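Local coordinates for protein DnaB intein (Synechocystis sp., PDB 1MI8) that probably excises itself, in its natural form, from a replicative DNA helicase precursor by protein splicing, joining the flanking host sequences, at residues D29-E37 / V141-A149. The protein carries 4 engineered substitutions. Residues are numbered along the deposited sequence; the frame is centred on the assembly and turned at random.
Sequences DFEIWAINE and VPGPHNFVA
The side-chain amide of Asn146 lies against the backbone of Ile35 and uses both its ends there. OD1 accepts the Ile35 N-H through an in-plane lone pair, 2.8 Å from OD1 to N and nearly straight (168°), while ND2 donates to Ile35 O at 3.0 Å, with that oxygen almost in the amide plane. Donating as well to Pro144 O, which it meets from above the carbonyl plane, ND2 ties the turn to the strand. These three bonds should fix the rotation of the amide. Ile35 CG2 and Ala34 CB, each 3.5 Å from OD1, lie on opposite sides of the amide plane. With CG between the backbone N and carbonyl carbon (chi1 65°), the side chain of Asn146 is brought round toward Ile35. Ala34 CB also touches the Pro144 ring, 3.6 Å from Pro144 CG, and Asn146 O, a buried oxygen without a hydrogen-bond partner. Trp33 O receives a weak bond from Val148 N and a CA-H...O contact from Phe147, and Val148 CG2 rests on Trp33 CB. One water accepts from Trp33 N and donates to Val148 O. Ile32 reaches across with CD1 to Phe147 CB (3.8 Å) and Val141 CG2. Within the all-beta intein splicing domain the two strand segments cross at 117° and share one weak direct backbone bond, the stronger bonds coming from the Asn146 amide. Strand 31-36 pairs antiparallel with strand 41-63, whereas strand 146-149 pairs with strand 152-155, whose Ile153 packs on Ile35, Asn146 and Val148; Ile10 of strand 9-12 touches Ile32 and Phe147.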
ATOM      1  N   ASP A  29     -33.541  -6.773  -2.814  1.00 51.75           N
ATOM      2  CA  ASP A  29     -34.401  -5.633  -3.030  1.00 50.66           C
ATOM      3  C   ASP A  29     -34.529  -4.692  -1.859  1.00 48.60           C
ATOM      4  O   ASP A  29     -35.622  -4.240  -1.501  1.00 47.89           O
ATOM      5  CB  ASP A  29     -35.766  -6.115  -3.509  1.00 53.47           C
ATOM      6  CG  ASP A  29     -35.722  -6.571  -4.951  1.00 55.44           C
ATOM      7  OD1 ASP A  29     -34.839  -7.382  -5.292  1.00 56.39           O
ATOM      8  OD2 ASP A  29     -36.560  -6.105  -5.743  1.00 59.01           O
ATOM      9  N   PHE A  30     -33.384  -4.398  -1.265  1.00 45.41           N
ATOM     10  CA  PHE A  30     -33.335  -3.461  -0.160  1.00 42.24           C
ATOM     11  C   PHE A  30     -32.451  -2.340  -0.661  1.00 40.15           C
ATOM     12  O   PHE A  30     -31.623  -2.534  -1.529  1.00 38.97           O
ATOM     13  CB  PHE A  30     -32.769  -4.119   1.091  1.00 40.30           C
ATOM     14  CG  PHE A  30     -31.471  -4.816   0.873  1.00 40.97           C
ATOM     15  CD1 PHE A  30     -30.266  -4.130   1.044  1.00 40.87           C
ATOM     16  CD2 PHE A  30     -31.442  -6.150   0.462  1.00 39.63           C
ATOM     17  CE1 PHE A  30     -29.033  -4.758   0.801  1.00 39.67           C
ATOM     18  CE2 PHE A  30     -30.203  -6.798   0.215  1.00 41.33           C
ATOM     19  CZ  PHE A  30     -28.994  -6.082   0.387  1.00 38.51           C
ATOM     20  N   GLU A  31     -32.636  -1.152  -0.139  1.00 39.28           N
ATOM     21  CA  GLU A  31     -31.816  -0.095  -0.649  1.00 39.22           C
ATOM     22  C   GLU A  31     -30.495   0.074   0.052  1.00 35.89           C
ATOM     23  O   GLU A  31     -30.385  -0.134   1.246  1.00 36.05           O
ATOM     24  CB  GLU A  31     -32.581   1.211  -0.593  1.00 41.52           C
ATOM     25  CG  GLU A  31     -32.883   1.718  -1.985  1.00 45.70           C
ATOM     26  CD  GLU A  31     -34.338   1.867  -2.183  1.00 47.28           C
ATOM     27  OE1 GLU A  31     -34.963   2.444  -1.268  1.00 49.65           O
ATOM     28  OE2 GLU A  31     -34.852   1.416  -3.236  1.00 49.68           O
ATOM     29  N   ILE A  32     -29.487   0.447  -0.713  1.00 34.28           N
ATOM     30  CA  ILE A  32     -28.181   0.718  -0.135  1.00 31.41           C
ATOM     31  C   ILE A  32     -27.813   2.142  -0.551  1.00 31.52           C
ATOM     32  O   ILE A  32     -28.622   2.801  -1.197  1.00 32.03           O
ATOM     33  CB  ILE A  32     -27.130  -0.335  -0.582  1.00 30.08           C
ATOM     34  CG1 ILE A  32     -27.085  -0.543  -2.115  1.00 28.36           C
ATOM     35  CG2 ILE A  32     -27.465  -1.656   0.106  1.00 27.21           C
ATOM     36  CD1 ILE A  32     -26.643   0.705  -2.970  1.00 30.68           C
ATOM     37  N   TRP A  33     -26.665   2.652  -0.125  1.00 30.52           N
ATOM     38  CA  TRP A  33     -26.228   3.994  -0.552  1.00 30.33           C
ATOM     39  C   TRP A  33     -25.179   3.859  -1.683  1.00 30.57           C
ATOM     40  O   TRP A  33     -24.220   3.105  -1.543  1.00 25.84           O
ATOM     41  CB  TRP A  33     -25.631   4.765   0.602  1.00 31.17           C
ATOM     42  CG  TRP A  33     -26.674   5.326   1.497  1.00 36.90           C
ATOM     43  CD1 TRP A  33     -26.899   5.014   2.831  1.00 36.80           C
ATOM     44  CD2 TRP A  33     -27.657   6.309   1.149  1.00 38.83           C
ATOM     45  NE1 TRP A  33     -27.953   5.754   3.312  1.00 38.47           N
ATOM     46  CE2 TRP A  33     -28.434   6.555   2.308  1.00 40.12           C
ATOM     47  CE3 TRP A  33     -27.960   7.005  -0.030  1.00 41.07           C
ATOM     48  CZ2 TRP A  33     -29.481   7.471   2.318  1.00 41.87           C
ATOM     49  CZ3 TRP A  33     -29.004   7.917  -0.018  1.00 43.42           C
ATOM     50  CH2 TRP A  33     -29.750   8.143   1.149  1.00 42.50           C
ATOM     51  N   ALA A  34     -25.423   4.529  -2.822  1.00 30.34           N
ATOM     52  CA  ALA A  34     -24.496   4.495  -3.969  1.00 29.65           C
ATOM     53  C   ALA A  34     -24.171   5.912  -4.390  1.00 28.75           C
ATOM     54  O   ALA A  34     -24.924   6.831  -4.108  1.00 29.66           O
ATOM     55  CB  ALA A  34     -25.101   3.760  -5.143  1.00 25.62           C
ATOM     56  N   ILE A  35     -23.034   6.096  -5.031  1.00 27.49           N
ATOM     57  CA  ILE A  35     -22.687   7.417  -5.507  1.00 27.08           C
ATOM     58  C   ILE A  35     -23.091   7.431  -6.996  1.00 25.49           C
ATOM     59  O   ILE A  35     -22.946   6.420  -7.697  1.00 23.94           O
ATOM     60  CB  ILE A  35     -21.135   7.733  -5.392  1.00 26.97           C
ATOM     61  CG1 ILE A  35     -20.885   9.158  -5.852  1.00 28.46           C
ATOM     62  CG2 ILE A  35     -20.288   6.777  -6.252  1.00 26.95           C
ATOM     63  CD1 ILE A  35     -19.445   9.550  -6.077  1.00 31.57           C
ATOM     64  N   ASN A  36     -23.629   8.561  -7.455  1.00 25.58           N
ATOM     65  CA  ASN A  36     -23.991   8.720  -8.870  1.00 27.47           C
ATOM     66  C   ASN A  36     -22.732   9.451  -9.431  1.00 27.27           C
ATOM     67  O   ASN A  36     -22.490  10.617  -9.142  1.00 29.16           O
ATOM     68  CB  ASN A  36     -25.283   9.552  -8.953  1.00 27.62           C
ATOM     69  CG  ASN A  36     -25.640   9.983 -10.393  1.00 30.67           C
ATOM     70  OD1 ASN A  36     -26.811  10.291 -10.676  1.00 30.86           O
ATOM     71  ND2 ASN A  36     -24.647  10.041 -11.275  1.00 25.83           N
ATOM     72  N   GLU A  37     -21.921   8.739 -10.197  1.00 30.02           N
ATOM     73  CA  GLU A  37     -20.664   9.300 -10.699  1.00 33.92           C
ATOM     74  C   GLU A  37     -20.768  10.518 -11.582  1.00 35.90           C
ATOM     75  O   GLU A  37     -19.874  11.358 -11.584  1.00 38.47           O
ATOM     76  CB  GLU A  37     -19.886   8.250 -11.440  1.00 34.79           C
ATOM     77  CG  GLU A  37     -19.462   7.063 -10.629  1.00 36.89           C
ATOM     78  CD  GLU A  37     -18.284   6.417 -11.312  1.00 38.87           C
ATOM     79  OE1 GLU A  37     -17.182   6.993 -11.174  1.00 42.06           O
ATOM     80  OE2 GLU A  37     -18.450   5.396 -12.020  1.00 39.59           O
ATOM     81  N   VAL A 141     -25.852  -4.122  -8.084  1.00 35.32           N
ATOM     82  CA  VAL A 141     -26.630  -2.910  -7.928  1.00 34.88           C
ATOM     83  C   VAL A 141     -26.794  -2.225  -9.300  1.00 34.58           C
ATOM     84  O   VAL A 141     -25.934  -1.440  -9.752  1.00 32.25           O
ATOM     85  CB  VAL A 141     -25.975  -1.970  -6.874  1.00 34.73           C
ATOM     86  CG1 VAL A 141     -24.515  -1.763  -7.231  1.00 38.17           C
ATOM     87  CG2 VAL A 141     -26.700  -0.619  -6.805  1.00 32.36           C
ATOM     88  N   PRO A 142     -27.906  -2.567  -9.995  1.00 35.49           N
ATOM     89  CA  PRO A 142     -28.287  -2.045 -11.317  1.00 35.83           C
ATOM     90  C   PRO A 142     -28.291  -0.510 -11.357  1.00 35.88           C
ATOM     91  O   PRO A 142     -28.888   0.148 -10.491  1.00 37.86           O
ATOM     92  CB  PRO A 142     -29.681  -2.634 -11.522  1.00 36.82           C
ATOM     93  CG  PRO A 142     -29.524  -4.051 -10.944  1.00 38.22           C
ATOM     94  CD  PRO A 142     -28.677  -3.790  -9.667  1.00 35.23           C
ATOM     95  N   GLY A 143     -27.624   0.051 -12.359  1.00 35.88           N
ATOM     96  CA  GLY A 143     -27.552   1.490 -12.503  1.00 33.98           C
ATOM     97  C   GLY A 143     -26.262   2.094 -11.982  1.00 33.91           C
ATOM     98  O   GLY A 143     -25.317   2.294 -12.748  1.00 34.58           O
ATOM     99  N   PRO A 144     -26.185   2.438 -10.681  1.00 32.94           N
ATOM    100  CA  PRO A 144     -24.901   3.021 -10.250  1.00 31.99           C
ATOM    101  C   PRO A 144     -23.766   2.021 -10.023  1.00 30.32           C
ATOM    102  O   PRO A 144     -22.613   2.399 -10.026  1.00 30.64           O
ATOM    103  CB  PRO A 144     -25.280   3.830  -8.981  1.00 29.35           C
ATOM    104  CG  PRO A 144     -26.366   3.012  -8.399  1.00 33.24           C
ATOM    105  CD  PRO A 144     -27.221   2.595  -9.647  1.00 31.95           C
ATOM    106  N   HIS A 145     -24.084   0.753  -9.823  1.00 30.65           N
ATOM    107  CA  HIS A 145     -23.064  -0.302  -9.612  1.00 31.54           C
ATOM    108  C   HIS A 145     -22.044  -0.095  -8.468  1.00 28.97           C
ATOM    109  O   HIS A 145     -20.883  -0.450  -8.592  1.00 27.61           O
ATOM    110  CB  HIS A 145     -22.295  -0.593 -10.930  1.00 34.46           C
ATOM    111  CG  HIS A 145     -23.183  -1.074 -12.045  1.00 40.77           C
ATOM    112  ND1 HIS A 145     -23.989  -2.187 -11.926  1.00 42.43           N
ATOM    113  CD2 HIS A 145     -23.448  -0.553 -13.270  1.00 43.78           C
ATOM    114  CE1 HIS A 145     -24.713  -2.331 -13.024  1.00 43.89           C
ATOM    115  NE2 HIS A 145     -24.407  -1.351 -13.857  1.00 43.04           N
ATOM    116  N   ASN A 146     -22.448   0.522  -7.373  1.00 26.91           N
ATOM    117  CA  ASN A 146     -21.507   0.630  -6.274  1.00 26.26           C
ATOM    118  C   ASN A 146     -22.321   0.751  -5.005  1.00 26.01           C
ATOM    119  O   ASN A 146     -23.565   0.869  -5.063  1.00 27.19           O
ATOM    120  CB  ASN A 146     -20.598   1.841  -6.475  1.00 24.03           C
ATOM    121  CG  ASN A 146     -21.358   3.147  -6.411  1.00 25.54           C
ATOM    122  OD1 ASN A 146     -21.559   3.699  -5.337  1.00 22.12           O
ATOM    123  ND2 ASN A 146     -21.787   3.650  -7.589  1.00 25.51           N
ATOM    124  N   PHE A 147     -21.663   0.635  -3.858  1.00 24.72           N
ATOM    125  CA  PHE A 147     -22.391   0.753  -2.573  1.00 24.76           C
ATOM    126  C   PHE A 147     -21.437   1.093  -1.464  1.00 23.68           C
ATOM    127  O   PHE A 147     -20.234   0.933  -1.594  1.00 24.25           O
ATOM    128  CB  PHE A 147     -23.136  -0.564  -2.185  1.00 23.67           C
ATOM    129  CG  PHE A 147     -22.244  -1.824  -2.175  1.00 24.38           C
ATOM    130  CD1 PHE A 147     -21.853  -2.435  -3.369  1.00 22.75           C
ATOM    131  CD2 PHE A 147     -21.784  -2.370  -0.963  1.00 20.77           C
ATOM    132  CE1 PHE A 147     -21.015  -3.564  -3.365  1.00 22.78           C
ATOM    133  CE2 PHE A 147     -20.959  -3.485  -0.937  1.00 19.63           C
ATOM    134  CZ  PHE A 147     -20.557  -4.101  -2.125  1.00 17.79           C
ATOM    135  N   VAL A 148     -21.997   1.502  -0.339  1.00 22.03           N
ATOM    136  CA  VAL A 148     -21.220   1.835   0.829  1.00 20.61           C
ATOM    137  C   VAL A 148     -21.065   0.639   1.773  1.00 22.45           C
ATOM    138  O   VAL A 148     -22.058   0.018   2.186  1.00 22.81           O
ATOM    139  CB  VAL A 148     -21.899   2.937   1.578  1.00 21.40           C
ATOM    140  CG1 VAL A 148     -21.122   3.229   2.918  1.00 21.58           C
ATOM    141  CG2 VAL A 148     -22.060   4.160   0.627  1.00 19.43           C
ATOM    142  N   ALA A 149     -19.814   0.294   2.078  1.00 20.98           N
ATOM    143  CA  ALA A 149     -19.524  -0.743   3.012  1.00 19.50           C
ATOM    144  C   ALA A 149     -18.412  -0.231   3.903  1.00 19.32           C
ATOM    145  O   ALA A 149     -17.395   0.331   3.431  1.00 16.40           O
ATOM    146  CB  ALA A 149     -19.142  -2.033   2.266  1.00 19.14           C
TER
HETATM  147  O   HOH W   1     -24.758   1.111   1.416  1.00 25.46           O